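Local coordinates for glycoside hydrolase YxiA (PDB 3LV4), which probably hydrolyses the glycosidic linkages of arabinan as a calcium-binding family 43 glycoside hydrolase similar to endo-1,5-alpha-L-arabinosidases, at residues A[153-158]-A[212-217]; A[232-237]-A[241-246]. All blocks are in the same frame, centred on the assembly; numbering follows the deposited sequence.

Contact 1 of 2, residues A[153-158]-A[212-217]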
ATOM      1  N   PHE A 153       5.361 -15.616  -0.082  1.00 10.83           N
ATOM      2  CA  PHE A 153       6.478 -16.450   0.332  1.00 11.42           C
ATOM      3  C   PHE A 153       7.580 -15.563   0.912  1.00 11.72           C
ATOM      4  O   PHE A 153       7.886 -14.502   0.346  1.00 12.39           O
ATOM      5  CB  PHE A 153       7.052 -17.200  -0.868  1.00 11.68           C
ATOM      6  CG  PHE A 153       6.162 -18.290  -1.401  1.00 14.69           C
ATOM      7  CD1 PHE A 153       5.347 -18.064  -2.498  1.00 13.96           C
ATOM      8  CD2 PHE A 153       6.174 -19.555  -0.825  1.00 15.10           C
ATOM      9  CE1 PHE A 153       4.540 -19.076  -3.006  1.00 14.34           C
ATOM     10  CE2 PHE A 153       5.369 -20.575  -1.318  1.00 13.79           C
ATOM     11  CZ  PHE A 153       4.551 -20.336  -2.416  1.00 14.92           C
ATOM     12  N   ASP A 154       8.188 -15.989   2.022  1.00 11.81           N
ATOM     13  CA  ASP A 154       9.380 -15.293   2.500  1.00 11.39           C
ATOM     14  C   ASP A 154      10.613 -15.812   1.755  1.00 11.61           C
ATOM     15  O   ASP A 154      10.497 -16.644   0.852  1.00 12.50           O
ATOM     16  CB  ASP A 154       9.537 -15.350   4.035  1.00 11.04           C
ATOM     17  CG  ASP A 154       9.878 -16.744   4.560  1.00 13.25           C
ATOM     18  OD1 ASP A 154      10.388 -17.585   3.788  1.00 13.54           O
ATOM     19  OD2 ASP A 154       9.653 -16.984   5.769  1.00 12.05           O
ATOM     20  N   GLN A 155      11.785 -15.295   2.099  1.00 12.10           N
ATOM     21  CA  GLN A 155      12.997 -15.654   1.357  1.00 13.52           C
ATOM     22  C   GLN A 155      13.490 -17.069   1.637  1.00 16.94           C
ATOM     23  O   GLN A 155      14.382 -17.573   0.945  1.00 19.81           O
ATOM     24  CB  GLN A 155      14.093 -14.627   1.597  1.00 14.24           C
ATOM     25  CG  GLN A 155      13.702 -13.265   1.080  1.00 17.83           C
ATOM     26  CD  GLN A 155      13.393 -13.288  -0.412  1.00 22.55           C
ATOM     27  OE1 GLN A 155      12.242 -13.098  -0.830  1.00 23.30           O
ATOM     28  NE2 GLN A 155      14.422 -13.531  -1.223  1.00 19.62           N
ATOM     29  N   ASN A 156      12.904 -17.712   2.641  1.00 16.90           N
ATOM     30  CA  ASN A 156      13.201 -19.116   2.916  1.00 18.28           C
ATOM     31  C   ASN A 156      12.201 -20.048   2.238  1.00 18.76           C
ATOM     32  O   ASN A 156      12.295 -21.271   2.354  1.00 20.78           O
ATOM     33  CB  ASN A 156      13.200 -19.381   4.421  1.00 20.63           C
ATOM     34  CG  ASN A 156      14.370 -18.741   5.120  1.00 25.07           C
ATOM     35  OD1 ASN A 156      15.489 -18.749   4.608  1.00 25.04           O
ATOM     36  ND2 ASN A 156      14.122 -18.178   6.301  1.00 27.52           N
ATOM     37  N   GLY A 157      11.230 -19.470   1.543  1.00 18.70           N
ATOM     38  CA  GLY A 157      10.209 -20.263   0.892  1.00 20.64           C
ATOM     39  C   GLY A 157       9.053 -20.675   1.791  1.00 19.04           C
ATOM     40  O   GLY A 157       8.222 -21.493   1.389  1.00 18.42           O
ATOM     41  N   LYS A 158       8.997 -20.129   3.007  1.00 16.56           N
ATOM     42  CA  LYS A 158       7.831 -20.325   3.865  1.00 15.31           C
ATOM     43  C   LYS A 158       6.705 -19.431   3.386  1.00 13.26           C
ATOM     44  O   LYS A 158       6.946 -18.306   2.958  1.00 15.77           O
ATOM     45  CB  LYS A 158       8.137 -19.957   5.313  1.00 17.87           C
ATOM     46  CG  LYS A 158       9.091 -20.878   6.021  1.00 26.06           C
ATOM     47  CD  LYS A 158       9.114 -20.521   7.495  1.00 30.11           C
ATOM     48  CE  LYS A 158       7.763 -20.002   7.928  1.00 31.70           C
ATOM     49  NZ  LYS A 158       7.600 -19.972   9.412  1.00 36.76           N
ATOM     50  N   GLN A 212      17.810  -6.298   2.648  1.00  9.74           N
ATOM     51  CA  GLN A 212      17.442  -7.525   3.368  1.00 10.45           C
ATOM     52  C   GLN A 212      16.443  -7.297   4.501  1.00 12.34           C
ATOM     53  O   GLN A 212      16.429  -8.026   5.504  1.00 12.77           O
ATOM     54  CB  GLN A 212      18.681  -8.285   3.853  1.00 11.06           C
ATOM     55  CG  GLN A 212      19.620  -8.636   2.711  1.00 11.42           C
ATOM     56  CD  GLN A 212      20.711  -9.602   3.120  1.00 15.11           C
ATOM     57  OE1 GLN A 212      21.213  -9.548   4.239  1.00 14.73           O
ATOM     58  NE2 GLN A 212      21.083 -10.495   2.209  1.00 19.52           N
ATOM     59  N   TYR A 213      15.597  -6.291   4.315  1.00 10.90           N
ATOM     60  CA  TYR A 213      14.451  -6.061   5.191  1.00  9.98           C
ATOM     61  C   TYR A 213      13.163  -6.488   4.515  1.00  9.68           C
ATOM     62  O   TYR A 213      13.015  -6.361   3.285  1.00  9.67           O
ATOM     63  CB  TYR A 213      14.305  -4.582   5.538  1.00  9.17           C
ATOM     64  CG  TYR A 213      15.278  -4.071   6.567  1.00 11.66           C
ATOM     65  CD1 TYR A 213      15.066  -4.285   7.925  1.00 12.31           C
ATOM     66  CD2 TYR A 213      16.394  -3.341   6.183  1.00 13.35           C
ATOM     67  CE1 TYR A 213      15.958  -3.797   8.866  1.00 15.72           C
ATOM     68  CE2 TYR A 213      17.287  -2.857   7.114  1.00 16.00           C
ATOM     69  CZ  TYR A 213      17.068  -3.084   8.449  1.00 15.79           C
ATOM     70  OH  TYR A 213      17.965  -2.585   9.367  1.00 16.15           O
ATOM     71  N   TYR A 214      12.235  -6.987   5.328  1.00  9.09           N
ATOM     72  CA  TYR A 214      10.838  -7.074   4.942  1.00  8.53           C
ATOM     73  C   TYR A 214      10.181  -5.740   5.296  1.00  9.08           C
ATOM     74  O   TYR A 214      10.355  -5.225   6.407  1.00  9.24           O
ATOM     75  CB  TYR A 214      10.130  -8.218   5.678  1.00  7.61           C
ATOM     76  CG  TYR A 214      10.665  -9.576   5.298  1.00  8.04           C
ATOM     77  CD1 TYR A 214      11.787 -10.103   5.932  1.00  9.10           C
ATOM     78  CD2 TYR A 214      10.059 -10.323   4.300  1.00  8.81           C
ATOM     79  CE1 TYR A 214      12.288 -11.334   5.590  1.00 11.40           C
ATOM     80  CE2 TYR A 214      10.553 -11.564   3.941  1.00  9.21           C
ATOM     81  CZ  TYR A 214      11.670 -12.065   4.592  1.00 10.87           C
ATOM     82  OH  TYR A 214      12.171 -13.295   4.243  1.00 11.26           O
ATOM     83  N   TYR A 215       9.450  -5.171   4.344  1.00  9.53           N
ATOM     84  CA  TYR A 215       8.712  -3.933   4.582  1.00  7.83           C
ATOM     85  C   TYR A 215       7.225  -4.182   4.727  1.00  9.25           C
ATOM     86  O   TYR A 215       6.579  -4.722   3.823  1.00  8.35           O
ATOM     87  CB  TYR A 215       8.980  -2.910   3.472  1.00  8.79           C
ATOM     88  CG  TYR A 215      10.436  -2.541   3.407  1.00  8.82           C
ATOM     89  CD1 TYR A 215      10.935  -1.466   4.134  1.00  8.13           C
ATOM     90  CD2 TYR A 215      11.326  -3.295   2.647  1.00  8.37           C
ATOM     91  CE1 TYR A 215      12.283  -1.143   4.094  1.00  9.47           C
ATOM     92  CE2 TYR A 215      12.675  -2.981   2.605  1.00  7.81           C
ATOM     93  CZ  TYR A 215      13.144  -1.905   3.325  1.00 10.44           C
ATOM     94  OH  TYR A 215      14.482  -1.600   3.276  1.00 10.54           O
ATOM     95  N   LEU A 216       6.693  -3.787   5.880  1.00  7.81           N
ATOM     96  CA  LEU A 216       5.260  -3.862   6.130  1.00  8.05           C
ATOM     97  C   LEU A 216       4.609  -2.552   5.712  1.00  7.89           C
ATOM     98  O   LEU A 216       4.728  -1.540   6.410  1.00  8.22           O
ATOM     99  CB  LEU A 216       4.996  -4.131   7.609  1.00  9.13           C
ATOM    100  CG  LEU A 216       3.545  -4.050   8.091  1.00  7.92           C
ATOM    101  CD1 LEU A 216       2.680  -5.111   7.392  1.00  8.79           C
ATOM    102  CD2 LEU A 216       3.511  -4.228   9.607  1.00  9.19           C
ATOM    103  N   TYR A 217       3.951  -2.571   4.554  1.00  7.08           N
ATOM    104  CA  TYR A 217       3.140  -1.450   4.112  1.00  7.97           C
ATOM    105  C   TYR A 217       1.757  -1.587   4.721  1.00  9.20           C
ATOM    106  O   TYR A 217       1.281  -2.699   4.958  1.00  9.03           O
ATOM    107  CB  TYR A 217       3.039  -1.416   2.583  1.00  8.45           C
ATOM    108  CG  TYR A 217       4.351  -1.106   1.911  1.00  9.94           C
ATOM    109  CD1 TYR A 217       5.237  -2.121   1.568  1.00  8.16           C
ATOM    110  CD2 TYR A 217       4.712   0.205   1.627  1.00 11.35           C
ATOM    111  CE1 TYR A 217       6.438  -1.837   0.949  1.00  9.29           C
ATOM    112  CE2 TYR A 217       5.910   0.500   1.013  1.00 10.22           C
ATOM    113  CZ  TYR A 217       6.770  -0.520   0.681  1.00 10.63           C
ATOM    114  OH  TYR A 217       7.959  -0.220   0.073  1.00 12.41           O
TER

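Contact 2 of 2, residues A[232-237]-A[241-246]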
ATOM      1  N   ARG A 232       1.723   3.962   4.990  1.00  8.30           N
ATOM      2  CA  ARG A 232       2.845   4.008   5.910  1.00  8.37           C
ATOM      3  C   ARG A 232       3.604   2.702   5.807  1.00 10.25           C
ATOM      4  O   ARG A 232       3.080   1.697   5.307  1.00  9.22           O
ATOM      5  CB  ARG A 232       2.375   4.233   7.351  1.00  7.68           C
ATOM      6  CG  ARG A 232       1.522   5.483   7.523  1.00  7.74           C
ATOM      7  CD  ARG A 232       1.533   6.035   8.948  1.00  7.22           C
ATOM      8  NE  ARG A 232       0.786   7.293   9.002  1.00  7.56           N
ATOM      9  CZ  ARG A 232       0.835   8.167  10.005  1.00  8.47           C
ATOM     10  NH1 ARG A 232       1.578   7.912  11.080  1.00 10.14           N
ATOM     11  NH2 ARG A 232       0.122   9.290   9.936  1.00  7.57           N
ATOM     12  N   VAL A 233       4.842   2.711   6.281  1.00  9.26           N
ATOM     13  CA  VAL A 233       5.670   1.520   6.191  1.00  7.80           C
ATOM     14  C   VAL A 233       6.486   1.344   7.471  1.00  8.14           C
ATOM     15  O   VAL A 233       6.779   2.321   8.186  1.00  8.08           O
ATOM     16  CB  VAL A 233       6.577   1.581   4.935  1.00  6.50           C
ATOM     17  CG1 VAL A 233       7.634   2.696   5.077  1.00  8.04           C
ATOM     18  CG2 VAL A 233       7.214   0.217   4.643  1.00  7.45           C
ATOM     19  N   ALA A 234       6.811   0.088   7.770  1.00  6.32           N
ATOM     20  CA  ALA A 234       7.669  -0.272   8.883  1.00  6.11           C
ATOM     21  C   ALA A 234       8.527  -1.422   8.377  1.00  6.72           C
ATOM     22  O   ALA A 234       8.258  -1.962   7.300  1.00  9.18           O
ATOM     23  CB  ALA A 234       6.827  -0.709  10.087  1.00  6.90           C
ATOM     24  N   ARG A 235       9.562  -1.806   9.115  1.00  7.49           N
ATOM     25  CA  ARG A 235      10.439  -2.857   8.598  1.00  8.23           C
ATOM     26  C   ARG A 235      10.922  -3.828   9.671  1.00  7.32           C
ATOM     27  O   ARG A 235      10.919  -3.518  10.865  1.00  8.84           O
ATOM     28  CB  ARG A 235      11.643  -2.253   7.858  1.00  7.45           C
ATOM     29  CG  ARG A 235      12.695  -1.646   8.782  1.00  8.78           C
ATOM     30  CD  ARG A 235      13.760  -0.903   7.996  1.00  8.26           C
ATOM     31  NE  ARG A 235      14.799  -0.392   8.885  1.00  9.70           N
ATOM     32  CZ  ARG A 235      15.866   0.291   8.486  1.00 11.39           C
ATOM     33  NH1 ARG A 235      16.052   0.561   7.196  1.00 11.39           N
ATOM     34  NH2 ARG A 235      16.752   0.706   9.382  1.00 11.72           N
ATOM     35  N   SER A 236      11.337  -5.004   9.219  1.00  8.26           N
ATOM     36  CA  SER A 236      11.830  -6.065  10.087  1.00 10.72           C
ATOM     37  C   SER A 236      12.778  -6.947   9.290  1.00  9.98           C
ATOM     38  O   SER A 236      12.630  -7.086   8.082  1.00 11.92           O
ATOM     39  CB  SER A 236      10.663  -6.923  10.592  1.00 11.66           C
ATOM     40  OG  SER A 236      11.119  -7.950  11.464  1.00 10.39           O
ATOM     41  N   LYS A 237      13.748  -7.553   9.961  1.00  9.75           N
ATOM     42  CA  LYS A 237      14.574  -8.561   9.307  1.00 11.67           C
ATOM     43  C   LYS A 237      13.809  -9.879   9.123  1.00 10.65           C
ATOM     44  O   LYS A 237      14.253 -10.754   8.381  1.00 11.61           O
ATOM     45  CB  LYS A 237      15.884  -8.780  10.073  1.00 12.05           C
ATOM     46  CG  LYS A 237      16.841  -7.585  10.009  1.00 13.43           C
ATOM     47  CD  LYS A 237      17.383  -7.355   8.601  1.00 16.09           C
ATOM     48  CE  LYS A 237      18.516  -6.319   8.596  1.00 13.93           C
ATOM     49  NZ  LYS A 237      19.067  -6.059   7.210  1.00 13.76           N
ATOM     50  N   GLY A 241       7.887 -10.099  11.735  1.00 11.70           N
ATOM     51  CA  GLY A 241       8.249  -9.079  12.705  1.00 11.56           C
ATOM     52  C   GLY A 241       9.260  -9.541  13.736  1.00 12.21           C
ATOM     53  O   GLY A 241       9.852 -10.617  13.605  1.00 13.13           O
ATOM     54  N   PRO A 242       9.469  -8.737  14.785  1.00 14.20           N
ATOM     55  CA  PRO A 242       8.773  -7.474  15.074  1.00 13.74           C
ATOM     56  C   PRO A 242       9.109  -6.362  14.090  1.00 11.85           C
ATOM     57  O   PRO A 242      10.258  -6.239  13.647  1.00 11.32           O
ATOM     58  CB  PRO A 242       9.291  -7.102  16.468  1.00 17.05           C
ATOM     59  CG  PRO A 242      10.629  -7.786  16.563  1.00 18.07           C
ATOM     60  CD  PRO A 242      10.472  -9.069  15.815  1.00 14.84           C
ATOM     61  N   TYR A 243       8.101  -5.558  13.771  1.00 11.05           N
ATOM     62  CA  TYR A 243       8.248  -4.432  12.857  1.00  8.54           C
ATOM     63  C   TYR A 243       8.463  -3.135  13.621  1.00  8.68           C
ATOM     64  O   TYR A 243       7.874  -2.920  14.693  1.00  9.53           O
ATOM     65  CB  TYR A 243       7.028  -4.320  11.926  1.00  7.83           C
ATOM     66  CG  TYR A 243       7.058  -5.339  10.812  1.00  8.22           C
ATOM     67  CD1 TYR A 243       6.428  -6.577  10.947  1.00  9.10           C
ATOM     68  CD2 TYR A 243       7.737  -5.069   9.628  1.00  7.83           C
ATOM     69  CE1 TYR A 243       6.479  -7.522   9.921  1.00  8.24           C
ATOM     70  CE2 TYR A 243       7.791  -5.993   8.601  1.00  9.14           C
ATOM     71  CZ  TYR A 243       7.162  -7.215   8.752  1.00  9.96           C
ATOM     72  OH  TYR A 243       7.234  -8.114   7.726  1.00  8.71           O
ATOM     73  N   TYR A 244       9.317  -2.280  13.060  1.00  7.89           N
ATOM     74  CA  TYR A 244       9.704  -1.014  13.681  1.00  6.85           C
ATOM     75  C   TYR A 244       9.626   0.098  12.661  1.00  9.22           C
ATOM     76  O   TYR A 244       9.838  -0.137  11.463  1.00  9.57           O
ATOM     77  CB  TYR A 244      11.150  -1.073  14.201  1.00  7.73           C
ATOM     78  CG  TYR A 244      11.350  -2.073  15.312  1.00 10.57           C
ATOM     79  CD1 TYR A 244      11.826  -3.354  15.047  1.00 11.65           C
ATOM     80  CD2 TYR A 244      11.049  -1.739  16.623  1.00 12.90           C
ATOM     81  CE1 TYR A 244      12.000  -4.270  16.067  1.00 14.76           C
ATOM     82  CE2 TYR A 244      11.216  -2.644  17.644  1.00 13.16           C
ATOM     83  CZ  TYR A 244      11.693  -3.908  17.366  1.00 15.46           C
ATOM     84  OH  TYR A 244      11.861  -4.804  18.403  1.00 18.04           O
ATOM     85  N   ASP A 245       9.338   1.312  13.128  1.00  9.06           N
ATOM     86  CA  ASP A 245       9.404   2.470  12.240  1.00  8.37           C
ATOM     87  C   ASP A 245      10.808   3.083  12.287  1.00  9.52           C
ATOM     88  O   ASP A 245      11.725   2.492  12.870  1.00 10.63           O
ATOM     89  CB  ASP A 245       8.268   3.487  12.500  1.00  6.48           C
ATOM     90  CG  ASP A 245       8.361   4.183  13.859  1.00  9.04           C
ATOM     91  OD1 ASP A 245       9.431   4.150  14.510  1.00  8.77           O
ATOM     92  OD2 ASP A 245       7.344   4.805  14.255  1.00  8.56           O
ATOM     93  N   ALA A 246      11.001   4.240  11.661  1.00  8.02           N
ATOM     94  CA  ALA A 246      12.358   4.767  11.535  1.00  9.27           C
ATOM     95  C   ALA A 246      12.904   5.391  12.831  1.00 10.12           C
ATOM     96  O   ALA A 246      14.097   5.659  12.937  1.00 10.95           O
ATOM     97  CB  ALA A 246      12.474   5.734  10.345  1.00  9.23           C
TER

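Contact 1 of 2, residues A[153-158]-A[212-217]
With CG of Tyr214 anti to its carbonyl carbon (chi1 -65°), the phenol runs out from strand 213-220 until its hydroxyl meets the turn at Asp154 and Gln155. The backbones stay well apart, Asp154 CA and Tyr214 CA being 8.7 Å from each other, and the side chain bridges the distance. Gln155 N donates to Tyr214 OH over 3.0 Å, almost straight at 172°, and lies near the ring plane, at the hydroxyl edge. Asp154 CB sits 3.3 Å from the same OH, approaching obliquely, while Gln155 CB and CG pack beside it.

Asp154 CG stands between the backbone N and the carbonyl carbon (chi1 70°), which turns the carboxylate back over its own type I turn, Asp154 to Gly157. There OD1 accepts from Asn156 N at 2.8 Å, forming an Asx turn, and from Lys158 N at 3.0 Å, the two donors coming from opposite faces of the carboxylate plane. OD2 is taken by Trp160 NE1. A phenylalanine in place of Tyr214 would probably leave Gln155 N without its acceptor, loosening the tie between turn and strand.

Away from the annotated sites, the contact joins the hairpin 150-163 of one propeller blade to the next blade, and Tyr207 and Pro239 also pack on the Tyr214 side chain. Its chemistry implies a division of labour: the carboxylate organises the turn internally, whereas one phenol oxygen supplies the polar link between these two segments.

Contact 2 of 2, residues A[232-237]-A[241-246]
Arg235 and Tyr244 form a single antiparallel bridge, a hydrogen-bonded pair whose CA atoms lie 5.5 Å apart. Arg235 N donates to Tyr244 O over 2.9 Å, and Tyr244 N returns a fairly straight bond to Arg235 O over 3.0 Å. The pairing is local: the touching parts run 138° apart rather than fully antiparallel, and 241-246 forms no regular strand. Beside the bridge, Tyr243 CA makes a CA-H...O contact with Arg235 O, and a cis peptide bond precedes Pro242.

Ser236 carries the polar side-chain link. Its OG, anti to the backbone N, donates to Pro242 O over 2.9 Å, approaching from above the carbonyl plane, and also receives Asn238 N. One serine hydroxyl therefore ties the strand end both to the connecting turn and to the returning chain. Ser236 CB lies over one face of the Tyr243 ring, 3.7 Å from its centroid and 17° off the normal, a CH-pi contact displaced toward the rim. The ring's hydroxyl bonds to Pro239 O, which fixes the far end of the phenol within the same turn. At the other end of the bridge, Ala234 CB rests 3.4 Å from Tyr244 O and also meets Tyr243 CB.

The Arg235 side chain leaves the strand away from 241-246; extended from CG to NE, it ends with NH1 bonded to Gln330 O. Buried Asp245 starts away from the strand, its OD2 bonded to Gly271 N and its OD1 to His249 N. Strand 230-236 pairs antiparallel with 213-220 and 272-280; the returning segment, which leads on toward helix 264-267, bridges its Ser236 end, beyond where Val233 pairs with Val272 of strand 272-280, with Tyr243 packed on Tyr214 and Leu216 of strand 213-220.

Both contacts are largely buried and share the neighbouring strands 213-220 and 230-236, with centres about 12 Å apart. Backbone pairing joins them directly: Tyr214 N lies 2.8 Å from Ser236 O, and Leu216 N is equally close to Ala234 O, both probable hydrogen bonds. Contact 1 joins parts of the chain more than fifty residues apart, burying 117 Å² and depending on a side-chain oxygen; its Gln155 is exposed. Contact 2 joins nearby parts of the chain, buries 315 Å² and relies chiefly on main-chain pairing, a serine hydroxyl and ring packing. Tyr214 serves both, its phenol in contact 1 and its main-chain O against the Tyr243 ring of contact 2.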